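Local coordinates for [PSI+] inducibility protein 3 (Saccharomyces cerevisiae, PDB 1ZX6) that promotes de novo appearance of the [PSI+] prion form of SUP35 when overproduced, and is represented here by its SH3 domain, at residues E36-S41 and G47-N52. Residues are numbered along the deposited sequence; the frame is centred on the assembly and turned at random.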
# COMPACT_ATOMS: atom_id res chain seq x y z
N GLU A 36 -0.71 -1.47 11.55
CA GLU A 36 -0.63 -0.12 11.03
C GLU A 36 0.18 0.10 9.76
O GLU A 36 -0.04 1.10 9.09
CB GLU A 36 -0.16 0.81 12.16
CG GLU A 36 -1.28 0.96 13.25
CD GLU A 36 -1.02 2.05 14.28
OE1 GLU A 36 0.05 2.71 14.22
OE2 GLU A 36 -1.89 2.23 15.16
N TRP A 37 1.11 -0.80 9.45
CA TRP A 37 1.94 -0.75 8.25
C TRP A 37 1.94 -2.09 7.52
O TRP A 37 2.14 -3.16 8.16
CB TRP A 37 3.38 -0.38 8.62
CG TRP A 37 3.50 1.06 9.05
CD1 TRP A 37 3.39 1.56 10.32
CD2 TRP A 37 3.76 2.16 8.20
NE1 TRP A 37 3.55 2.94 10.30
CE2 TRP A 37 3.79 3.33 9.01
CE3 TRP A 37 3.98 2.28 6.82
CZ2 TRP A 37 4.01 4.62 8.47
CZ3 TRP A 37 4.19 3.57 6.29
CH2 TRP A 37 4.21 4.71 7.12
N TYR A 38 1.69 -2.01 6.20
CA TYR A 38 1.81 -3.12 5.26
C TYR A 38 2.98 -2.90 4.28
O TYR A 38 3.37 -1.74 4.00
CB TYR A 38 0.52 -3.25 4.44
CG TYR A 38 -0.73 -3.68 5.19
CD1 TYR A 38 -0.67 -4.12 6.50
CD2 TYR A 38 -1.97 -3.67 4.54
CE1 TYR A 38 -1.83 -4.50 7.18
CE2 TYR A 38 -3.12 -4.06 5.20
CZ TYR A 38 -3.03 -4.49 6.51
OH TYR A 38 -4.13 -4.89 7.23
N LYS A 39 3.49 -4.01 3.74
CA LYS A 39 4.46 -4.05 2.65
C LYS A 39 3.75 -4.56 1.39
O LYS A 39 3.02 -5.55 1.42
CB LYS A 39 5.60 -5.00 2.99
CG LYS A 39 6.74 -4.96 2.01
CD LYS A 39 7.68 -6.16 2.22
CE LYS A 39 8.78 -6.17 1.15
NZ LYS A 39 9.21 -4.77 0.85
N GLY A 40 3.94 -3.88 0.28
CA GLY A 40 3.27 -4.32 -0.95
C GLY A 40 3.97 -3.81 -2.19
O GLY A 40 4.99 -3.15 -2.10
N SER A 41 3.41 -4.18 -3.34
CA SER A 41 3.92 -3.75 -4.64
C SER A 41 2.77 -3.23 -5.50
O SER A 41 1.65 -3.73 -5.44
CB SER A 41 4.67 -4.89 -5.35
OG SER A 41 3.80 -5.93 -5.72
N GLY A 47 7.26 -1.20 -1.52
CA GLY A 47 7.56 -0.47 -0.30
C GLY A 47 6.47 -0.65 0.74
O GLY A 47 5.59 -1.52 0.61
N ILE A 48 6.49 0.23 1.73
CA ILE A 48 5.57 0.16 2.84
C ILE A 48 4.63 1.36 2.84
O ILE A 48 4.96 2.45 2.35
CB ILE A 48 6.29 -0.03 4.19
CG1 ILE A 48 7.13 1.19 4.58
CG2 ILE A 48 7.18 -1.29 4.15
CD1 ILE A 48 7.66 1.09 6.02
N PHE A 49 3.46 1.14 3.43
CA PHE A 49 2.41 2.13 3.43
C PHE A 49 1.50 1.86 4.61
O PHE A 49 1.42 0.71 5.06
CB PHE A 49 1.62 2.10 2.11
CG PHE A 49 0.97 0.80 1.82
CD1 PHE A 49 -0.34 0.56 2.25
CD2 PHE A 49 1.66 -0.20 1.19
CE1 PHE A 49 -0.96 -0.67 2.03
CE2 PHE A 49 1.06 -1.41 0.94
CZ PHE A 49 -0.26 -1.66 1.37
N PRO A 50 0.82 2.89 5.16
CA PRO A 50 -0.10 2.60 6.28
C PRO A 50 -1.35 1.81 5.86
O PRO A 50 -1.96 2.07 4.85
CB PRO A 50 -0.46 3.98 6.81
CG PRO A 50 0.52 4.97 6.04
CD PRO A 50 0.76 4.32 4.78
N ALA A 51 -1.73 0.83 6.69
CA ALA A 51 -2.82 -0.07 6.40
C ALA A 51 -4.17 0.61 6.24
O ALA A 51 -4.99 0.13 5.45
CB ALA A 51 -2.92 -1.13 7.51
N ASN A 52 -4.39 1.75 6.91
CA ASN A 52 -5.69 2.40 6.83
C ASN A 52 -5.93 3.23 5.54
O ASN A 52 -7.01 3.81 5.38
CB ASN A 52 -5.98 3.24 8.09
CG ASN A 52 -5.08 4.47 8.23
OD1 ASN A 52 -4.06 4.58 7.56
ND2 ASN A 52 -5.49 5.42 9.10
O HOH W 1 -2.65 2.31 9.43
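Both Trp-37 and Tyr-38 turn CG away from the carbonyl carbon, to lie beside their own backbone N (chi1 -71° and -67°), and because they are neighbours on a strand the two rings leave opposite faces of the sheet: the indole offers a face to Pro-50, the phenol reaches Ala-51. Phe-49 instead sets CG between its N and carbonyl carbon, which lays its ring against Tyr-38 CB. The frame is the antiparallel hairpin of strands 37-42 and 45-50 in an SH3 domain, continued by the 3-10 turn that begins at Ala-51.

Tyr-38 and Phe-49 form a hydrogen-bonded pair, with Tyr-38 N giving to Phe-49 O at 3.0 Å and Phe-49 N returning to Tyr-38 O at 2.9 Å. Gly-40 and Gly-47 repeat this two-bond pattern further along. On the indole side, Pro-50 CG sits over the six-membered ring of Trp-37, 4.1 Å from its centroid, a CH-pi contact, while Ile-48 CD1 comes within 3.9 Å of Trp-37 CE3. This Trp-Pro pair, with Phe-11 against the proline, is consistent with part of the largely aromatic surface on which SH3 domains bind proline-rich peptides.

On the other face of the sheet, Tyr-38 CB rests on the face of the Phe-49 ring; the Phe-49 side chain also touches Val-27 of strand 26-32 and the loop residues Leu-19 and Leu-21. The methyl of Ala-51 stands over the centre of the Tyr-38 ring in a CH-pi contact, 14° off its normal.

Where strand gives way to turn, Glu-36 O takes two donors: Ala-51 N at 2.9 Å, from well above the carbonyl plane, and a water that also accepts from Asn-52 N at 3.1 Å.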